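3-hydroxyisobutyrate dehydrogenase (Thermus thermophilus, PDB 2CVZ) probably catalyses the NADP-dependent oxidation of 3-hydroxyisobutyrate to its semialdehyde, a step of valine catabolism. Local coordinates at residues C[88-101]-C[156-168]. Residues are numbered along the deposited sequence; the frame is centred on the assembly and turned at random.
Sequences DATSGEPEASRRLA and GPVGAGHAVKAIN. With NDP (NADPH dihydro-nicotinamide-adenine-dinucleotide phosphate), chain G.
His162, on the first turn of helix 160-168, plugs its ring into the loop between strand 85-88 and helix 94-101, a buried contact joining the Rossmann-type nucleotide-binding domain to the long helix that leaves it. Gly92 CA lies over one ring face in a CH-pi contact, 3.7 Å from the centroid; a side chain there would crowd the ring. Thr90 O meets the ring edge, 3.0 Å from His162 CE1. A chi1 of -70° sets His162 CG anti to its carbonyl carbon, turning the ring toward the 90-92 loop, and NE2 hydrogen-bonds Tyr111 OH, which also bonds Asp88 OD2. Were His162 an alanine, the face Gly92 CA rests on would be lost and Tyr111 OH would probably be left without this partner. Ser97 OG, 3.1 Å from His162 CD2, is fixed by its hydrogen bond to Glu93 O. Pro94, needing no N-H donor in its helix's first turn, lays CG 3.6 Å from Gly159 O; at Gly159 a side chain would crowd Arg98 and Pro94 O. Val158 CG1 packs 4.1 Å from Ala101 CB. Ser91 N donates to NADPH O3D at 3.1 Å, while Lys165, bent at chi2, brings CE to 3.4 Å from Ser91 OG; its NZ hydrogen-bonds Val116 O and lies by the nicotinamide ring. The helices run nearly antiparallel (159°), helix 66-76 packing on segment 88-101, helix 229-243 touching Pro94 and Ala166, and strand 110-117 contributing Tyr111.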
loop_
_atom_site.group_PDB
_atom_site.type_symbol
_atom_site.label_atom_id
_atom_site.label_comp_id
_atom_site.label_asym_id
_atom_site.label_seq_id
_atom_site.Cartn_x
_atom_site.Cartn_y
_atom_site.Cartn_z
ATOM N N ASP C 88 14.569 -30.709 9.527
ATOM C CA ASP C 88 13.770 -30.227 8.409
ATOM C C ASP C 88 14.234 -28.882 7.851
ATOM O O ASP C 88 14.005 -27.834 8.459
ATOM C CB ASP C 88 12.305 -30.150 8.850
ATOM C CG ASP C 88 11.367 -29.848 7.707
ATOM O OD1 ASP C 88 11.746 -30.099 6.545
ATOM O OD2 ASP C 88 10.240 -29.376 7.977
ATOM N N ALA C 89 14.879 -28.925 6.685
ATOM C CA ALA C 89 15.396 -27.728 6.027
ATOM C C ALA C 89 14.357 -27.066 5.127
ATOM O O ALA C 89 14.651 -26.093 4.431
ATOM C CB ALA C 89 16.652 -28.076 5.217
ATOM N N THR C 90 13.143 -27.607 5.132
ATOM C CA THR C 90 12.058 -27.035 4.345
ATOM C C THR C 90 11.731 -25.678 4.960
ATOM O O THR C 90 11.886 -25.496 6.166
ATOM C CB THR C 90 10.774 -27.898 4.446
ATOM O OG1 THR C 90 11.032 -29.221 3.963
ATOM C CG2 THR C 90 9.637 -27.271 3.643
ATOM N N SER C 91 11.312 -24.718 4.142
ATOM C CA SER C 91 10.893 -23.431 4.685
ATOM C C SER C 91 9.433 -23.746 4.996
ATOM O O SER C 91 8.554 -23.594 4.142
ATOM C CB SER C 91 11.002 -22.327 3.633
ATOM O OG SER C 91 12.360 -22.018 3.369
ATOM N N GLY C 92 9.189 -24.218 6.216
ATOM C CA GLY C 92 7.849 -24.618 6.602
ATOM C C GLY C 92 7.032 -23.700 7.489
ATOM O O GLY C 92 7.438 -22.587 7.808
ATOM N N GLU C 93 5.861 -24.198 7.876
ATOM C CA GLU C 93 4.921 -23.467 8.719
ATOM C C GLU C 93 5.151 -23.789 10.190
ATOM O O GLU C 93 5.183 -24.956 10.582
ATOM C CB GLU C 93 3.488 -23.838 8.334
ATOM C CG GLU C 93 3.107 -23.472 6.913
ATOM C CD GLU C 93 1.753 -24.024 6.522
ATOM O OE1 GLU C 93 0.812 -23.924 7.337
ATOM O OE2 GLU C 93 1.625 -24.553 5.397
ATOM N N PRO C 94 5.308 -22.753 11.027
ATOM C CA PRO C 94 5.537 -22.942 12.462
ATOM C C PRO C 94 4.551 -23.872 13.165
ATOM O O PRO C 94 4.954 -24.863 13.775
ATOM C CB PRO C 94 5.480 -21.516 13.004
ATOM C CG PRO C 94 6.061 -20.721 11.878
ATOM C CD PRO C 94 5.357 -21.322 10.676
ATOM N N GLU C 95 3.262 -23.562 13.078
ATOM C CA GLU C 95 2.247 -24.373 13.746
ATOM C C GLU C 95 2.146 -25.809 13.234
ATOM O O GLU C 95 2.140 -26.753 14.024
ATOM C CB GLU C 95 0.877 -23.695 13.655
ATOM C CG GLU C 95 -0.090 -24.156 14.729
ATOM C CD GLU C 95 0.517 -24.066 16.123
ATOM O OE1 GLU C 95 1.018 -22.977 16.486
ATOM O OE2 GLU C 95 0.496 -25.081 16.855
ATOM N N ALA C 96 2.067 -25.978 11.918
ATOM C CA ALA C 96 1.970 -27.313 11.344
ATOM C C ALA C 96 3.205 -28.130 11.710
ATOM O O ALA C 96 3.131 -29.346 11.882
ATOM C CB ALA C 96 1.830 -27.227 9.830
ATOM N N SER C 97 4.343 -27.455 11.834
ATOM C CA SER C 97 5.580 -28.137 12.178
ATOM C C SER C 97 5.563 -28.589 13.629
ATOM O O SER C 97 6.116 -29.636 13.957
ATOM C CB SER C 97 6.782 -27.227 11.917
ATOM O OG SER C 97 6.924 -26.979 10.526
ATOM N N ARG C 98 4.926 -27.807 14.498
ATOM C CA ARG C 98 4.847 -28.174 15.911
ATOM C C ARG C 98 4.023 -29.446 16.075
ATOM O O ARG C 98 4.371 -30.323 16.862
ATOM C CB ARG C 98 4.207 -27.061 16.741
ATOM C CG ARG C 98 5.007 -25.783 16.804
ATOM C CD ARG C 98 4.473 -24.881 17.903
ATOM N NE ARG C 98 5.053 -23.544 17.836
ATOM C CZ ARG C 98 4.639 -22.588 17.011
ATOM N NH1 ARG C 98 3.630 -22.811 16.180
ATOM N NH2 ARG C 98 5.238 -21.405 17.018
ATOM N N ARG C 99 2.920 -29.538 15.340
ATOM C CA ARG C 99 2.078 -30.723 15.422
ATOM C C ARG C 99 2.848 -31.919 14.886
ATOM O O ARG C 99 2.739 -33.025 15.413
ATOM C CB ARG C 99 0.785 -30.527 14.628
ATOM C CG ARG C 99 -0.209 -29.588 15.296
ATOM C CD ARG C 99 -1.571 -29.667 14.623
ATOM N NE ARG C 99 -1.581 -29.030 13.310
ATOM C CZ ARG C 99 -1.581 -27.715 13.122
ATOM N NH1 ARG C 99 -1.574 -26.893 14.165
ATOM N NH2 ARG C 99 -1.590 -27.220 11.893
ATOM N N LEU C 100 3.631 -31.691 13.837
ATOM C CA LEU C 100 4.431 -32.758 13.249
ATOM C C LEU C 100 5.439 -33.239 14.286
ATOM O O LEU C 100 5.671 -34.441 14.432
ATOM C CB LEU C 100 5.164 -32.251 12.002
ATOM C CG LEU C 100 6.126 -33.241 11.337
ATOM C CD1 LEU C 100 5.368 -34.481 10.896
ATOM C CD2 LEU C 100 6.803 -32.578 10.150
ATOM N N ALA C 101 6.030 -32.295 15.012
ATOM C CA ALA C 101 7.008 -32.625 16.043
ATOM C C ALA C 101 6.373 -33.525 17.102
ATOM O O ALA C 101 6.965 -34.519 17.517
ATOM C CB ALA C 101 7.545 -31.348 16.686
ATOM N N GLY C 156 15.200 -20.619 18.940
ATOM C CA GLY C 156 14.098 -20.891 19.848
ATOM C C GLY C 156 13.539 -22.296 19.744
ATOM O O GLY C 156 14.182 -23.180 19.180
ATOM N N PRO C 157 12.340 -22.539 20.295
ATOM C CA PRO C 157 11.698 -23.857 20.252
ATOM C C PRO C 157 11.219 -24.191 18.840
ATOM O O PRO C 157 11.357 -23.376 17.926
ATOM C CB PRO C 157 10.542 -23.703 21.236
ATOM C CG PRO C 157 10.158 -22.263 21.059
ATOM C CD PRO C 157 11.508 -21.578 21.043
ATOM N N VAL C 158 10.662 -25.386 18.666
ATOM C CA VAL C 158 10.162 -25.812 17.361
ATOM C C VAL C 158 9.245 -24.748 16.767
ATOM O O VAL C 158 8.338 -24.254 17.440
ATOM C CB VAL C 158 9.378 -27.140 17.467
ATOM C CG1 VAL C 158 8.724 -27.477 16.126
ATOM C CG2 VAL C 158 10.316 -28.260 17.893
ATOM N N GLY C 159 9.492 -24.398 15.507
ATOM C CA GLY C 159 8.678 -23.400 14.835
ATOM C C GLY C 159 9.353 -22.046 14.719
ATOM O O GLY C 159 9.099 -21.301 13.773
ATOM N N ALA C 160 10.221 -21.729 15.675
ATOM C CA ALA C 160 10.923 -20.450 15.675
ATOM C C ALA C 160 11.851 -20.313 14.474
ATOM O O ALA C 160 12.053 -19.215 13.964
ATOM C CB ALA C 160 11.714 -20.283 16.967
ATOM N N GLY C 161 12.421 -21.430 14.032
ATOM C CA GLY C 161 13.312 -21.393 12.886
ATOM C C GLY C 161 12.540 -21.024 11.633
ATOM O O GLY C 161 12.959 -20.158 10.867
ATOM N N HIS C 162 11.404 -21.686 11.427
ATOM C CA HIS C 162 10.565 -21.417 10.266
ATOM C C HIS C 162 10.071 -19.975 10.285
ATOM O O HIS C 162 9.947 -19.339 9.242
ATOM C CB HIS C 162 9.354 -22.355 10.244
ATOM C CG HIS C 162 9.696 -23.782 9.956
ATOM N ND1 HIS C 162 10.548 -24.155 8.939
ATOM C CD2 HIS C 162 9.274 -24.933 10.533
ATOM C CE1 HIS C 162 10.637 -25.472 8.901
ATOM N NE2 HIS C 162 9.875 -25.970 9.858
ATOM N N ALA C 163 9.787 -19.468 11.479
ATOM C CA ALA C 163 9.303 -18.101 11.628
ATOM C C ALA C 163 10.362 -17.090 11.204
ATOM O O ALA C 163 10.071 -16.154 10.459
ATOM C CB ALA C 163 8.886 -17.851 13.069
ATOM N N VAL C 164 11.590 -17.273 11.683
ATOM C CA VAL C 164 12.670 -16.362 11.325
ATOM C C VAL C 164 12.951 -16.437 9.827
ATOM O O VAL C 164 13.240 -15.423 9.189
ATOM C CB VAL C 164 13.964 -16.690 12.104
ATOM C CG1 VAL C 164 15.111 -15.831 11.599
ATOM C CG2 VAL C 164 13.744 -16.445 13.588
ATOM N N LYS C 165 12.862 -17.638 9.268
ATOM C CA LYS C 165 13.103 -17.821 7.841
ATOM C C LYS C 165 12.065 -17.054 7.032
ATOM O O LYS C 165 12.401 -16.372 6.068
ATOM C CB LYS C 165 13.054 -19.308 7.469
ATOM C CG LYS C 165 13.120 -19.592 5.961
ATOM C CD LYS C 165 14.384 -19.023 5.307
ATOM C CE LYS C 165 14.414 -19.323 3.810
ATOM N NZ LYS C 165 15.568 -18.673 3.117
ATOM N N ALA C 166 10.803 -17.167 7.432
ATOM C CA ALA C 166 9.722 -16.482 6.732
ATOM C C ALA C 166 9.924 -14.974 6.753
ATOM O O ALA C 166 9.761 -14.304 5.734
ATOM C CB ALA C 166 8.372 -16.844 7.358
ATOM N N ILE C 167 10.278 -14.433 7.912
ATOM C CA ILE C 167 10.497 -13.000 8.012
ATOM C C ILE C 167 11.708 -12.593 7.176
ATOM O O ILE C 167 11.691 -11.563 6.510
ATOM C CB ILE C 167 10.685 -12.567 9.485
ATOM C CG1 ILE C 167 9.363 -12.737 10.236
ATOM C CG2 ILE C 167 11.136 -11.118 9.557
ATOM C CD1 ILE C 167 8.199 -11.979 9.605
ATOM N N ASN C 168 12.761 -13.406 7.204
ATOM C CA ASN C 168 13.948 -13.097 6.415
ATOM C C ASN C 168 13.579 -12.975 4.936
ATOM O O ASN C 168 13.994 -12.035 4.258
ATOM C CB ASN C 168 15.008 -14.190 6.573
ATOM C CG ASN C 168 16.148 -14.035 5.583
ATOM O OD1 ASN C 168 17.009 -13.168 5.737
ATOM N ND2 ASN C 168 16.144 -14.868 4.543
HETATM P PA NDP G . 12.733 -27.727 -5.779
HETATM O O1A NDP G . 13.940 -27.623 -6.556
HETATM O O2A NDP G . 11.366 -27.413 -6.326
HETATM O O5B NDP G . 12.737 -29.244 -5.164
HETATM C C5B NDP G . 11.634 -29.692 -4.368
HETATM C C4B NDP G . 12.023 -31.115 -3.996
HETATM O O4B NDP G . 10.908 -31.639 -3.224
HETATM C C3B NDP G . 12.284 -32.072 -5.114
HETATM O O3B NDP G . 13.345 -32.982 -4.722
HETATM C C2B NDP G . 11.018 -32.822 -5.278
HETATM O O2B NDP G . 11.054 -34.085 -5.946
HETATM C C1B NDP G . 10.520 -32.843 -3.866
HETATM N N9A NDP G . 9.045 -33.026 -3.785
HETATM C C8A NDP G . 8.021 -32.170 -4.256
HETATM N N7A NDP G . 6.830 -32.672 -3.993
HETATM C C5A NDP G . 7.044 -33.860 -3.350
HETATM C C6A NDP G . 6.198 -34.859 -2.816
HETATM N N6A NDP G . 4.873 -34.729 -2.896
HETATM N N1A NDP G . 6.745 -35.948 -2.222
HETATM C C2A NDP G . 8.090 -36.075 -2.144
HETATM N N3A NDP G . 8.976 -35.192 -2.616
HETATM C C4A NDP G . 8.384 -34.092 -3.215
HETATM O O3 NDP G . 12.868 -26.909 -4.442
HETATM P PN NDP G . 13.983 -26.014 -3.729
HETATM O O1N NDP G . 14.257 -24.886 -4.625
HETATM O O2N NDP G . 15.061 -27.000 -3.385
HETATM O O5D NDP G . 13.227 -25.634 -2.375
HETATM C C5D NDP G . 12.893 -26.635 -1.359
HETATM C C4D NDP G . 12.659 -25.867 -0.023
HETATM O O4D NDP G . 13.805 -25.052 0.209
HETATM C C3D NDP G . 11.482 -24.891 -0.117
HETATM O O3D NDP G . 10.762 -24.907 1.124
HETATM C C2D NDP G . 12.118 -23.564 -0.439
HETATM O O2D NDP G . 11.225 -22.514 -0.112
HETATM C C1D NDP G . 13.401 -23.707 0.483
HETATM N N1N NDP G . 14.543 -22.816 0.112
HETATM C C2N NDP G . 14.849 -22.650 -1.268
HETATM C C3N NDP G . 15.977 -21.787 -1.577
HETATM C C7N NDP G . 16.372 -21.566 -2.973
HETATM O O7N NDP G . 17.096 -20.616 -3.336
HETATM N N7N NDP G . 15.965 -22.416 -3.934
HETATM C C4N NDP G . 16.678 -21.183 -0.524
HETATM C C5N NDP G . 16.361 -21.360 0.792
HETATM C C6N NDP G . 15.295 -22.177 1.113
HETATM P P2B NDP G . 11.111 -34.253 -7.490
HETATM O O1X NDP G . 10.513 -35.587 -7.693
HETATM O O2X NDP G . 12.533 -34.165 -7.923
HETATM O O3X NDP G . 10.276 -33.162 -8.158
HETATM O O HOH W 1 9.535 -20.829 6.823
HETATM O O HOH W 2 7.157 -24.772 19.917
#